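Local structure of EcmrR transcriptional regulator (Escherichia coli, 6WL5) at residues A[48-53]-A[74-79]; A[15-20]-A[85-90]. The protein probably senses multidrug-type ligands such as cetyl-trimethyl-ammonium through its GyrI-like domain and activates transcription as a regulator of the MerR family. All blocks are in the same frame, centred on the assembly; numbering follows the deposited sequence. Where two conformers were deposited one is given.

Interaction 1 of 2, residues A[48-53]-A[74-79]; sequences TLTTPA and CEAVND
T48 meets N78 twice. T48 O accepts N78 N at 3.0 Å, with the donor nearly along the C=O axis, while T48 CG2, anti to the backbone N, rests 3.5 Å from N78 ND2. The side-chain OG1 turns back to G46 instead, and one water accepts from both T48 N and D79 N. L49 forms a single backbone bridge with V77. Its side chain leans over the extended stem of E75, L49 CD2 lying 3.7 Å from E75 CG; the E75 side chain also touches bound cetyl-trimethyl-ammonium, and E75 OE2 makes a weak hydrogen bond with Y17 OH. T50 N donates to A76 O at 3.0 Å, fairly straight (167°) but from above the carbonyl plane. With OG1 set between the backbone N and the carbonyl carbon (chi1 59°), T50 OG1 donates to P52 O at 2.9 Å and rests against A76 CB, and T50 CG2 packs 3.4 Å from V77 O. Replacing T50 by an alanine removes both OG1 and CG2, and is likely to leave P52 O without its hydroxyl donor and open a gap beside A76 CB and V77 O. At T51 the link becomes water-borne: one water accepts from T51 N and donates to N78 OD1, another joins T51 OG1 to N78 ND2. Two direct backbone bonds thus tie the loop to the end of strand 69-77, while solvent serves both ends of the N78 side-chain amide and L49 lines the stem of a ligand-binding glutamate.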
loop_
_atom_site.group_PDB
_atom_site.type_symbol
_atom_site.label_atom_id
_atom_site.label_comp_id
_atom_site.label_asym_id
_atom_site.label_seq_id
_atom_site.Cartn_x
_atom_site.Cartn_y
_atom_site.Cartn_z
ATOM N N THR A 48 -17.997 5.225 3.445
ATOM C CA THR A 48 -17.307 6.474 3.151
ATOM C C THR A 48 -15.807 6.245 3.249
ATOM O O THR A 48 -15.315 5.727 4.261
ATOM C CB THR A 48 -17.737 7.567 4.146
ATOM O OG1 THR A 48 -19.166 7.692 4.138
ATOM C CG2 THR A 48 -17.122 8.922 3.794
ATOM N N LEU A 49 -15.085 6.621 2.195
ATOM C CA LEU A 49 -13.635 6.604 2.256
ATOM C C LEU A 49 -13.122 7.722 3.153
ATOM O O LEU A 49 -13.744 8.789 3.261
ATOM C CB LEU A 49 -13.049 6.824 0.863
ATOM C CG LEU A 49 -13.467 5.856 -0.237
ATOM C CD1 LEU A 49 -12.953 6.331 -1.588
ATOM C CD2 LEU A 49 -12.932 4.500 0.077
ATOM N N THR A 50 -11.966 7.471 3.795
ATOM C CA THR A 50 -11.403 8.489 4.680
ATOM C C THR A 50 -10.940 9.689 3.858
ATOM O O THR A 50 -10.621 9.573 2.663
ATOM C CB THR A 50 -10.216 7.989 5.520
ATOM O OG1 THR A 50 -9.158 7.525 4.666
ATOM C CG2 THR A 50 -10.614 6.879 6.485
ATOM N N THR A 51 -10.912 10.849 4.517
ATOM C CA THR A 51 -10.368 12.078 3.949
ATOM C C THR A 51 -9.337 12.608 4.937
ATOM O O THR A 51 -9.707 12.974 6.072
ATOM C CB THR A 51 -11.473 13.117 3.721
ATOM O OG1 THR A 51 -12.390 13.126 4.813
ATOM C CG2 THR A 51 -12.276 12.768 2.506
ATOM N N PRO A 52 -8.044 12.671 4.573
ATOM C CA PRO A 52 -7.499 12.220 3.285
ATOM C C PRO A 52 -7.592 10.714 3.098
ATOM O O PRO A 52 -7.665 9.963 4.077
ATOM C CB PRO A 52 -6.018 12.603 3.354
ATOM C CG PRO A 52 -5.739 12.866 4.792
ATOM C CD PRO A 52 -7.012 13.203 5.475
ATOM N N ALA A 53 -7.553 10.299 1.833
ATOM C CA ALA A 53 -7.585 8.905 1.476
ATOM C C ALA A 53 -6.324 8.196 1.984
ATOM O O ALA A 53 -5.250 8.789 2.138
ATOM C CB ALA A 53 -7.642 8.771 -0.048
ATOM N N CYS A 74 -5.814 -2.693 0.320
ATOM C CA CYS A 74 -6.529 -2.046 1.417
ATOM C C CYS A 74 -6.951 -0.627 1.069
ATOM O O CYS A 74 -6.220 0.121 0.431
ATOM C CB CYS A 74 -5.627 -1.956 2.651
ATOM S SG CYS A 74 -5.018 -3.518 3.288
ATOM N N GLU A 75 -8.140 -0.251 1.501
ATOM C CA GLU A 75 -8.592 1.112 1.336
ATOM C C GLU A 75 -9.274 1.544 2.617
ATOM O O GLU A 75 -10.184 0.874 3.108
ATOM C CB GLU A 75 -9.516 1.193 0.108
ATOM C CG GLU A 75 -9.814 2.583 -0.357
ATOM C CD GLU A 75 -10.086 2.687 -1.859
ATOM O OE1 GLU A 75 -10.066 3.843 -2.333
ATOM O OE2 GLU A 75 -10.379 1.648 -2.546
ATOM N N ALA A 76 -8.842 2.677 3.142
ATOM C CA ALA A 76 -9.316 3.143 4.439
ATOM C C ALA A 76 -10.693 3.790 4.356
ATOM O O ALA A 76 -10.954 4.643 3.491
ATOM C CB ALA A 76 -8.328 4.143 5.035
ATOM N N VAL A 77 -11.541 3.440 5.329
ATOM C CA VAL A 77 -12.903 3.937 5.443
ATOM C C VAL A 77 -13.128 4.488 6.850
ATOM O O VAL A 77 -12.376 4.220 7.783
ATOM C CB VAL A 77 -13.958 2.847 5.131
ATOM C CG1 VAL A 77 -13.907 2.416 3.668
ATOM C CG2 VAL A 77 -13.764 1.667 6.058
ATOM N N ASN A 78 -14.180 5.292 6.990
ATOM C CA ASN A 78 -14.439 5.876 8.303
ATOM C C ASN A 78 -15.078 4.883 9.269
ATOM O O ASN A 78 -14.881 5.000 10.480
ATOM C CB ASN A 78 -15.302 7.134 8.196
ATOM C CG ASN A 78 -14.544 8.307 7.602
ATOM O OD1 ASN A 78 -13.378 8.511 7.869
ATOM N ND2 ASN A 78 -15.229 9.086 6.787
ATOM N N ASP A 79 -15.833 3.903 8.782
ATOM C CA ASP A 79 -16.351 2.897 9.700
ATOM C C ASP A 79 -16.457 1.532 9.045
ATOM O O ASP A 79 -16.415 1.389 7.821
ATOM C CB ASP A 79 -17.705 3.304 10.273
ATOM C CG ASP A 79 -17.731 4.719 10.779
ATOM O OD1 ASP A 79 -17.776 5.642 9.936
ATOM O OD2 ASP A 79 -17.708 4.887 12.008
HETATM O O HOH W 1 -17.598 4.318 6.247
HETATM O O HOH W 2 -11.823 10.790 7.300
HETATM O O HOH W 3 -14.225 11.549 5.678
#

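Interaction 2 of 2, residues A[15-20]-A[85-90]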
loop_
_atom_site.group_PDB
_atom_site.type_symbol
_atom_site.label_atom_id
_atom_site.label_comp_id
_atom_site.label_asym_id
_atom_site.label_seq_id
_atom_site.Cartn_x
_atom_site.Cartn_y
_atom_site.Cartn_z
ATOM N N ILE A 15 -9.248 1.706 9.770
ATOM C CA ILE A 15 -10.188 0.683 9.340
ATOM C C ILE A 15 -10.136 0.669 7.830
ATOM O O ILE A 15 -10.153 1.736 7.201
ATOM C CB ILE A 15 -11.616 1.024 9.789
ATOM C CG1 ILE A 15 -11.670 1.283 11.293
ATOM C CG2 ILE A 15 -12.601 -0.082 9.351
ATOM C CD1 ILE A 15 -12.977 1.925 11.729
ATOM N N VAL A 16 -10.069 -0.528 7.250
ATOM C CA VAL A 16 -10.037 -0.684 5.810
ATOM C C VAL A 16 -11.021 -1.765 5.384
ATOM O O VAL A 16 -11.377 -2.665 6.149
ATOM C CB VAL A 16 -8.629 -1.062 5.287
ATOM C CG1 VAL A 16 -7.597 -0.051 5.738
ATOM C CG2 VAL A 16 -8.217 -2.495 5.677
ATOM N N TYR A 17 -11.403 -1.708 4.114
ATOM C CA TYR A 17 -11.816 -2.903 3.403
ATOM C C TYR A 17 -10.623 -3.416 2.626
ATOM O O TYR A 17 -9.715 -2.644 2.297
ATOM C CB TYR A 17 -13.043 -2.692 2.522
ATOM C CG TYR A 17 -12.956 -1.730 1.378
ATOM C CD1 TYR A 17 -12.418 -2.106 0.152
ATOM C CD2 TYR A 17 -13.472 -0.449 1.504
ATOM C CE1 TYR A 17 -12.392 -1.208 -0.917
ATOM C CE2 TYR A 17 -13.442 0.436 0.457
ATOM C CZ TYR A 17 -12.897 0.059 -0.735
ATOM O OH TYR A 17 -12.914 0.981 -1.738
ATOM N N SER A 18 -10.588 -4.734 2.411
ATOM C CA SER A 18 -9.370 -5.360 1.916
ATOM C C SER A 18 -9.676 -6.691 1.232
ATOM O O SER A 18 -10.700 -7.333 1.498
ATOM C CB SER A 18 -8.390 -5.569 3.078
ATOM O OG SER A 18 -8.933 -6.498 4.015
ATOM N N LYS A 19 -8.791 -7.078 0.321
ATOM C CA LYS A 19 -8.830 -8.394 -0.285
ATOM C C LYS A 19 -7.402 -8.862 -0.496
ATOM O O LYS A 19 -6.551 -8.082 -0.903
ATOM C CB LYS A 19 -9.604 -8.395 -1.624
ATOM C CG LYS A 19 -9.899 -9.797 -2.133
ATOM C CD LYS A 19 -10.940 -9.798 -3.236
ATOM C CE LYS A 19 -11.157 -11.186 -3.827
ATOM N NZ LYS A 19 -12.320 -11.174 -4.773
ATOM N N ARG A 20 -7.139 -10.127 -0.191
ATOM C CA ARG A 20 -5.803 -10.694 -0.259
ATOM C C ARG A 20 -5.723 -11.721 -1.379
ATOM O O ARG A 20 -6.687 -12.461 -1.636
ATOM C CB ARG A 20 -5.446 -11.345 1.081
ATOM C CG ARG A 20 -4.005 -11.760 1.179
ATOM C CD ARG A 20 -3.621 -11.901 2.637
ATOM N NE ARG A 20 -2.286 -12.457 2.804
ATOM C CZ ARG A 20 -1.731 -12.624 3.987
ATOM N NH1 ARG A 20 -2.411 -12.255 5.078
ATOM N NH2 ARG A 20 -0.510 -13.132 4.102
ATOM N N GLY A 85 -18.145 -11.336 0.277
ATOM C CA GLY A 85 -17.271 -12.360 -0.262
ATOM C C GLY A 85 -15.953 -12.368 0.474
ATOM O O GLY A 85 -15.896 -12.346 1.712
ATOM N N ASN A 86 -14.870 -12.414 -0.287
ATOM C CA ASN A 86 -13.542 -12.345 0.290
ATOM C C ASN A 86 -13.080 -10.917 0.490
ATOM O O ASN A 86 -11.896 -10.692 0.754
ATOM C CB ASN A 86 -12.550 -13.121 -0.568
ATOM C CG ASN A 86 -12.854 -14.599 -0.593
ATOM O OD1 ASN A 86 -12.950 -15.205 -1.667
ATOM N ND2 ASN A 86 -13.039 -15.187 0.591
ATOM N N ILE A 87 -13.980 -9.943 0.373
ATOM C CA ILE A 87 -13.663 -8.568 0.741
ATOM C C ILE A 87 -14.001 -8.398 2.214
ATOM O O ILE A 87 -15.164 -8.530 2.621
ATOM C CB ILE A 87 -14.415 -7.548 -0.117
ATOM C CG1 ILE A 87 -14.129 -7.793 -1.595
ATOM C CG2 ILE A 87 -13.948 -6.128 0.260
ATOM C CD1 ILE A 87 -14.856 -6.860 -2.493
ATOM N N ILE A 88 -12.995 -8.086 3.013
ATOM C CA ILE A 88 -13.155 -8.089 4.458
ATOM C C ILE A 88 -12.737 -6.748 5.064
ATOM O O ILE A 88 -11.796 -6.093 4.597
ATOM C CB ILE A 88 -12.405 -9.283 5.100
ATOM C CG1 ILE A 88 -10.917 -9.080 4.932
ATOM C CG2 ILE A 88 -12.850 -10.628 4.499
ATOM C CD1 ILE A 88 -10.328 -8.424 6.134
ATOM N N PHE A 89 -13.467 -6.334 6.088
ATOM C CA PHE A 89 -13.110 -5.177 6.894
ATOM C C PHE A 89 -12.214 -5.612 8.056
ATOM O O PHE A 89 -12.444 -6.644 8.696
ATOM C CB PHE A 89 -14.387 -4.509 7.403
ATOM C CG PHE A 89 -15.162 -3.818 6.324
ATOM C CD1 PHE A 89 -16.047 -4.525 5.528
ATOM C CD2 PHE A 89 -14.993 -2.466 6.096
ATOM C CE1 PHE A 89 -16.758 -3.892 4.504
ATOM C CE2 PHE A 89 -15.703 -1.819 5.089
ATOM C CZ PHE A 89 -16.594 -2.534 4.298
ATOM N N GLN A 90 -11.157 -4.843 8.285
ATOM C CA GLN A 90 -10.214 -5.120 9.355
ATOM C C GLN A 90 -9.553 -3.814 9.786
ATOM O O GLN A 90 -9.591 -2.802 9.081
ATOM C CB GLN A 90 -9.188 -6.173 8.920
ATOM C CG GLN A 90 -8.274 -5.712 7.816
ATOM C CD GLN A 90 -7.235 -6.752 7.443
ATOM O OE1 GLN A 90 -6.383 -7.150 8.268
ATOM N NE2 GLN A 90 -7.266 -7.172 6.195
HETATM O O HOH W 4 -14.781 -11.638 -3.003
HETATM O O HOH W 5 -9.281 -11.226 1.602
#
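S18 and Q90 meet on one face of the sheet, where Q90 NE2 donates to S18 OG at 2.8 Å, the oxygen lying in the plane of the Q90 amide. S18 OG in turn donates to I88 O at 2.9 Å, tilted 34° from the carbonyl plane, so two bonds fix the hydroxyl's rotation; with OG between the backbone N and the carbonyl carbon (chi1 65°), it reaches both I88 O and Q90 NE2. I88 O also receives a weak bond from S18 N, and I88 CD1 lies 3.2 Å from S18 OG. Q90 NE2 has a second acceptor in E72 of strand 69-77, which probably helps fix the turn of the amide. The strands pair antiparallel within the curled sheet of the GyrI-like domain: V16–Q90 and S18–I88 are hydrogen-bonded pairs flanking the non-hydrogen-bonded pair Y17–F89. On the face carrying that middle pair, Y17 CB sits over the F89 ring in a CH-pi contact, 4.0 Å from its centroid and displaced toward the rim, while F89 CE2 lies at the edge of the Y17 ring. V40 of helix 34-43 packs on both aromatic side chains and on I87. Toward N86 the pairing gives way to looser contacts. The extended K19 chain, CG anti to the backbone N (chi1 -168°), passes N86, with K19 CE 4.0 Å from N86 CB. Two waters span this end, one accepting from K19 NZ and N86 N, the other accepting from R20 N and donating to N86 O.

In the fold
Both contacts reach the same antiparallel sheet and share a border, since strands 7-23 and 69-77 are neighbours: V77 N probably bonds to I15 O, and Y17 joins the two, its ring packed on V77 and its hydroxyl weakly bonded to E75. Interaction 2 is regular strand pairing; its Y17–F89 face lies under helix 34-43, and two waters join its N86 end. Interaction 1 instead brings an irregular loop, between helix 34-43 and strand 55-59, onto the end of strand 69-77; its buried residues, A76 and V77, both come from the strand, and water does more of the joining. Interaction 1 also holds the ligand-contacting E75, whereas interaction 2 is farther, with the Y17 side chain about 7 Å from a bound ligand molecule.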